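Local coordinates for protein glucanase (Clostridium thermocellum, PDB 5GXX) that probably hydrolyses beta-1,4-glucosidic bonds inside cellulose chains, as a family 9 endoglucanase of the cellulosome, at residues Ile15-Pro27 with Arg35-Tyr49. The protein carries 1 engineered substitution. Numbering follows the deposited sequence.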
loop_
_atom_site.group_PDB
_atom_site.type_symbol
_atom_site.label_atom_id
_atom_site.label_comp_id
_atom_site.label_asym_id
_atom_site.label_seq_id
_atom_site.Cartn_x
_atom_site.Cartn_y
_atom_site.Cartn_z
ATOM N N ILE A 15 -0.217 42.767 -19.582
ATOM C CA ILE A 15 -1.385 43.070 -18.757
ATOM C C ILE A 15 -2.277 41.853 -18.543
ATOM O O ILE A 15 -2.750 41.610 -17.422
ATOM C CB ILE A 15 -2.200 44.220 -19.385
ATOM C CG1 ILE A 15 -1.347 45.490 -19.425
ATOM C CG2 ILE A 15 -3.495 44.482 -18.586
ATOM C CD1 ILE A 15 -1.907 46.538 -20.396
ATOM N N TYR A 16 -2.504 41.128 -19.638
ATOM C CA TYR A 16 -3.326 39.911 -19.647
ATOM C C TYR A 16 -2.794 38.908 -18.640
ATOM O O TYR A 16 -3.580 38.179 -18.032
ATOM C CB TYR A 16 -3.356 39.321 -21.068
ATOM C CG TYR A 16 -4.014 37.967 -21.224
ATOM C CD1 TYR A 16 -3.276 36.778 -21.095
ATOM C CD2 TYR A 16 -5.372 37.864 -21.524
ATOM C CE1 TYR A 16 -3.860 35.543 -21.281
ATOM C CE2 TYR A 16 -5.978 36.615 -21.749
ATOM C CZ TYR A 16 -5.209 35.473 -21.615
ATOM O OH TYR A 16 -5.763 34.238 -21.800
ATOM N N PHE A 17 -1.471 38.863 -18.462
ATOM C CA PHE A 17 -0.902 38.034 -17.398
ATOM C C PHE A 17 -1.655 38.169 -16.072
ATOM O O PHE A 17 -1.959 37.148 -15.442
ATOM C CB PHE A 17 0.601 38.320 -17.238
ATOM C CG PHE A 17 1.200 37.703 -15.998
ATOM C CD1 PHE A 17 1.485 36.345 -15.921
ATOM C CD2 PHE A 17 1.478 38.500 -14.902
ATOM C CE1 PHE A 17 2.045 35.774 -14.775
ATOM C CE2 PHE A 17 2.086 37.957 -13.747
ATOM C CZ PHE A 17 2.349 36.587 -13.670
ATOM N N TYR A 18 -1.953 39.403 -15.655
ATOM C CA TYR A 18 -2.629 39.577 -14.366
ATOM C C TYR A 18 -4.002 38.912 -14.323
ATOM O O TYR A 18 -4.428 38.440 -13.263
ATOM C CB TYR A 18 -2.695 41.048 -13.968
ATOM C CG TYR A 18 -1.318 41.568 -13.639
ATOM C CD1 TYR A 18 -0.760 41.352 -12.379
ATOM C CD2 TYR A 18 -0.545 42.217 -14.605
ATOM C CE1 TYR A 18 0.528 41.770 -12.087
ATOM C CE2 TYR A 18 0.740 42.658 -14.318
ATOM C CZ TYR A 18 1.266 42.427 -13.059
ATOM O OH TYR A 18 2.523 42.881 -12.733
ATOM N N GLU A 19 -4.703 38.823 -15.452
ATOM C CA GLU A 19 -5.978 38.090 -15.463
ATOM C C GLU A 19 -5.794 36.587 -15.246
ATOM O O GLU A 19 -6.664 35.899 -14.704
ATOM C CB GLU A 19 -6.732 38.352 -16.766
ATOM C CG GLU A 19 -7.217 39.791 -16.797
ATOM C CD GLU A 19 -7.850 40.223 -18.116
ATOM O OE1 GLU A 19 -8.552 39.437 -18.765
ATOM O OE2 GLU A 19 -7.625 41.389 -18.479
ATOM N N CYS A 20 -4.654 36.055 -15.677
ATOM C CA CYS A 20 -4.311 34.660 -15.390
ATOM C C CYS A 20 -4.082 34.420 -13.889
ATOM O O CYS A 20 -4.177 33.283 -13.418
ATOM C CB CYS A 20 -3.040 34.289 -16.144
ATOM S SG CYS A 20 -3.218 34.341 -17.927
ATOM N N GLN A 21 -3.783 35.491 -13.156
ATOM C CA GLN A 21 -3.436 35.403 -11.737
ATOM C C GLN A 21 -4.624 35.632 -10.816
ATOM O O GLN A 21 -4.486 35.553 -9.590
ATOM C CB GLN A 21 -2.360 36.433 -11.386
ATOM C CG GLN A 21 -1.053 36.270 -12.155
ATOM C CD GLN A 21 -0.372 34.956 -11.857
ATOM O OE1 GLN A 21 -0.534 33.992 -12.590
ATOM N NE2 GLN A 21 0.337 34.892 -10.731
ATOM N N GLN A 22 -5.783 35.942 -11.387
ATOM C CA GLN A 22 -6.915 36.335 -10.554
ATOM C C GLN A 22 -7.494 35.209 -9.708
ATOM O O GLN A 22 -7.753 34.110 -10.205
ATOM C CB GLN A 22 -8.017 36.984 -11.389
ATOM C CG GLN A 22 -7.621 38.354 -11.904
ATOM C CD GLN A 22 -8.676 38.950 -12.823
ATOM O OE1 GLN A 22 -9.538 38.240 -13.355
ATOM N NE2 GLN A 22 -8.569 40.264 -13.062
ATOM N N ALA A 23 -7.675 35.507 -8.425
ATOM C CA ALA A 23 -8.377 34.589 -7.540
ATOM C C ALA A 23 -9.875 34.864 -7.618
ATOM O O ALA A 23 -10.303 35.938 -8.051
ATOM C CB ALA A 23 -7.848 34.730 -6.123
ATOM N N GLY A 24 -10.673 33.868 -7.244
ATOM C CA GLY A 24 -12.125 34.010 -7.271
ATOM C C GLY A 24 -12.695 35.023 -6.297
ATOM O O GLY A 24 -12.149 35.247 -5.208
ATOM N N PRO A 25 -13.850 35.611 -6.642
ATOM C CA PRO A 25 -14.559 35.372 -7.895
ATOM C C PRO A 25 -13.984 36.196 -9.052
ATOM O O PRO A 25 -13.605 37.353 -8.873
ATOM C CB PRO A 25 -15.994 35.786 -7.564
ATOM C CG PRO A 25 -15.807 36.902 -6.565
ATOM C CD PRO A 25 -14.602 36.491 -5.732
ATOM N N LEU A 26 -13.914 35.589 -10.231
ATOM C CA LEU A 26 -13.367 36.291 -11.393
ATOM C C LEU A 26 -14.352 37.382 -11.826
ATOM O O LEU A 26 -15.570 37.195 -11.724
ATOM C CB LEU A 26 -13.111 35.326 -12.558
ATOM C CG LEU A 26 -12.091 34.205 -12.359
ATOM C CD1 LEU A 26 -11.837 33.446 -13.644
ATOM C CD2 LEU A 26 -10.770 34.669 -11.791
ATOM N N PRO A 27 -13.839 38.511 -12.338
ATOM C CA PRO A 27 -14.722 39.538 -12.867
ATOM C C PRO A 27 -15.302 39.077 -14.194
ATOM O O PRO A 27 -14.724 38.199 -14.851
ATOM C CB PRO A 27 -13.787 40.737 -13.078
ATOM C CG PRO A 27 -12.456 40.142 -13.321
ATOM C CD PRO A 27 -12.418 38.826 -12.578
ATOM N N ARG A 35 -9.312 29.802 -16.879
ATOM C CA ARG A 35 -9.452 30.187 -15.478
ATOM C C ARG A 35 -10.925 30.319 -15.118
ATOM O O ARG A 35 -11.700 30.932 -15.856
ATOM C CB ARG A 35 -8.738 31.502 -15.157
ATOM C CG ARG A 35 -7.194 31.473 -15.120
ATOM C CD ARG A 35 -6.595 30.483 -14.104
ATOM N NE ARG A 35 -7.441 30.436 -12.910
ATOM C CZ ARG A 35 -7.532 31.441 -12.039
ATOM N NH1 ARG A 35 -6.736 32.507 -12.127
ATOM N NH2 ARG A 35 -8.416 31.374 -11.040
ATOM N N GLY A 36 -11.307 29.744 -13.979
ATOM C CA GLY A 36 -12.633 29.942 -13.406
ATOM C C GLY A 36 -12.481 30.438 -11.978
ATOM O O GLY A 36 -11.350 30.578 -11.507
ATOM N N ASP A 37 -13.602 30.647 -11.278
ATOM C CA ASP A 37 -13.591 30.977 -9.850
ATOM C C ASP A 37 -12.774 29.927 -9.102
ATOM O O ASP A 37 -12.876 28.717 -9.365
ATOM C CB ASP A 37 -15.012 31.012 -9.269
ATOM C CG ASP A 37 -15.818 32.201 -9.745
ATOM O OD1 ASP A 37 -15.253 33.153 -10.320
ATOM O OD2 ASP A 37 -17.056 32.178 -9.557
ATOM N N ALA A 38 -11.926 30.417 -8.206
ATOM C CA ALA A 38 -11.045 29.549 -7.431
ATOM C C ALA A 38 -10.872 30.149 -6.042
ATOM O O ALA A 38 -11.073 31.344 -5.840
ATOM C CB ALA A 38 -9.682 29.391 -8.129
ATOM N N THR A 39 -10.503 29.287 -5.100
ATOM C CA THR A 39 -10.266 29.640 -3.705
ATOM C C THR A 39 -11.393 30.483 -3.113
ATOM O O THR A 39 -11.156 31.453 -2.402
ATOM C CB THR A 39 -8.818 30.151 -3.446
ATOM O OG1 THR A 39 -8.581 31.403 -4.105
ATOM C CG2 THR A 39 -7.803 29.152 -4.012
ATOM N N MET A 40 -12.626 30.062 -3.403
ATOM C CA MET A 40 -13.820 30.782 -2.989
ATOM C C MET A 40 -14.071 30.726 -1.477
ATOM O O MET A 40 -14.904 31.469 -0.976
ATOM C CB MET A 40 -15.058 30.301 -3.761
ATOM C CG MET A 40 -15.047 30.727 -5.230
ATOM S SD MET A 40 -14.987 32.500 -5.536
ATOM C CE MET A 40 -16.626 32.986 -4.996
ATOM N N ASN A 41 -13.361 29.847 -0.774
ATOM C CA ASN A 41 -13.435 29.795 0.687
ATOM C C ASN A 41 -12.417 30.695 1.393
ATOM O O ASN A 41 -12.346 30.737 2.624
ATOM C CB ASN A 41 -13.324 28.344 1.172
ATOM C CG ASN A 41 -14.518 27.493 0.762
ATOM O OD1 ASN A 41 -15.626 27.999 0.570
ATOM N ND2 ASN A 41 -14.300 26.189 0.654
ATOM N N ASP A 42 -11.630 31.444 0.624
ATOM C CA ASP A 42 -10.641 32.318 1.228
ATOM C C ASP A 42 -11.274 33.383 2.123
ATOM O O ASP A 42 -12.389 33.855 1.874
ATOM C CB ASP A 42 -9.795 32.998 0.150
ATOM C CG ASP A 42 -8.758 32.072 -0.446
ATOM O OD1 ASP A 42 -8.620 30.911 -0.002
ATOM O OD2 ASP A 42 -8.072 32.534 -1.387
ATOM N N GLU A 43 -10.548 33.764 3.170
ATOM C CA GLU A 43 -11.032 34.769 4.115
ATOM C C GLU A 43 -11.274 36.135 3.469
ATOM O O GLU A 43 -12.214 36.846 3.821
ATOM C CB GLU A 43 -10.050 34.899 5.279
ATOM C CG GLU A 43 -10.422 35.956 6.331
ATOM C CD GLU A 43 -11.643 35.567 7.155
ATOM O OE1 GLU A 43 -12.016 34.374 7.154
ATOM O OE2 GLU A 43 -12.244 36.455 7.801
ATOM N N VAL A 44 -10.397 36.494 2.532
ATOM C CA VAL A 44 -10.594 37.672 1.695
ATOM C C VAL A 44 -10.567 37.208 0.244
ATOM O O VAL A 44 -9.630 36.528 -0.192
ATOM C CB VAL A 44 -9.490 38.723 1.901
ATOM C CG1 VAL A 44 -9.785 39.972 1.085
ATOM C CG2 VAL A 44 -9.359 39.069 3.379
ATOM N N LEU A 45 -11.605 37.586 -0.493
ATOM C CA LEU A 45 -11.777 37.134 -1.867
ATOM C C LEU A 45 -11.068 38.044 -2.857
ATOM O O LEU A 45 -10.737 39.180 -2.545
ATOM C CB LEU A 45 -13.267 37.061 -2.197
ATOM C CG LEU A 45 -14.074 36.079 -1.347
ATOM C CD1 LEU A 45 -15.551 36.249 -1.666
ATOM C CD2 LEU A 45 -13.612 34.667 -1.649
ATOM N N GLY A 46 -10.871 37.523 -4.066
ATOM C CA GLY A 46 -10.214 38.257 -5.150
ATOM C C GLY A 46 -8.721 38.433 -4.971
ATOM O O GLY A 46 -8.078 37.662 -4.255
ATOM N N GLY A 47 -8.185 39.479 -5.599
ATOM C CA GLY A 47 -6.745 39.717 -5.577
ATOM C C GLY A 47 -6.019 38.725 -6.472
ATOM O O GLY A 47 -6.649 37.971 -7.221
ATOM N N TRP A 48 -4.691 38.734 -6.403
ATOM C CA TRP A 48 -3.884 37.899 -7.291
ATOM C C TRP A 48 -3.153 36.799 -6.548
ATOM O O TRP A 48 -2.594 37.075 -5.482
ATOM C CB TRP A 48 -2.792 38.702 -8.000
ATOM C CG TRP A 48 -3.279 39.773 -8.940
ATOM C CD1 TRP A 48 -4.306 39.682 -9.859
ATOM C CD2 TRP A 48 -2.754 41.100 -9.055
ATOM N NE1 TRP A 48 -4.432 40.875 -10.547
ATOM C CE2 TRP A 48 -3.506 41.764 -10.055
ATOM C CE3 TRP A 48 -1.719 41.799 -8.411
ATOM C CZ2 TRP A 48 -3.242 43.078 -10.433
ATOM C CZ3 TRP A 48 -1.470 43.111 -8.780
ATOM C CH2 TRP A 48 -2.231 43.738 -9.785
ATOM N N TYR A 49 -3.085 35.611 -7.156
ATOM C CA TYR A 49 -2.080 34.626 -6.739
ATOM C C TYR A 49 -0.716 35.212 -7.060
ATOM O O TYR A 49 -0.541 35.923 -8.068
ATOM C CB TYR A 49 -2.273 33.281 -7.443
ATOM C CG TYR A 49 -3.662 32.752 -7.228
ATOM C CD1 TYR A 49 -4.155 32.592 -5.936
ATOM C CD2 TYR A 49 -4.485 32.426 -8.304
ATOM C CE1 TYR A 49 -5.432 32.122 -5.712
ATOM C CE2 TYR A 49 -5.764 31.935 -8.096
ATOM C CZ TYR A 49 -6.226 31.783 -6.798
ATOM O OH TYR A 49 -7.520 31.355 -6.612
HETATM O O HOH W 1 -6.398 41.996 -12.325
HETATM O O HOH W 2 -10.359 33.828 -3.733
HETATM O O HOH W 3 -16.890 34.834 -11.800
#
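Arg35 reaches across to the chain leaving helix 7-20 and binds its carbonyl oxygens. Its CB lies 4.0 Å from Leu26 CD1, while CG and CD pass near Cys20 O. Bends at chi2 and chi3 (-36°) fold the chain back toward the backbone at Gln22. There NH1 and NH2 both hold Gln22 O, which lies in the guanidinium plane, 2.7 Å from NH1. NH1 also bonds Cys20 O at 3.0 Å, from above that carbonyl's plane. Arginine suits the place because one flat cation serves two buried carbonyls, and NE still pairs with Glu126.

Ala23 N meets Gly47 O almost straight (175°), and Gly46 N bonds Gly24 O. Gly46 and Gly47 both adopt positive phi, easy for glycine. Ala23 is small enough to let its CB lie 3.4 Å from Tyr49 CZ, and Asp37 OD1 accepts from Leu26 N at 2.8 Å.

From helix 7-20, Tyr18 CD1 sits over one face of the Trp48 indole, the Tyr18 ring and the six-membered ring of Trp48 being inclined at 43°. Trp48 places the loop leading to strand 56-57 against helices 58-75 and 85-101 of the family 9 catalytic domain, while Tyr18 joins helix 7-20 to helix 412-429.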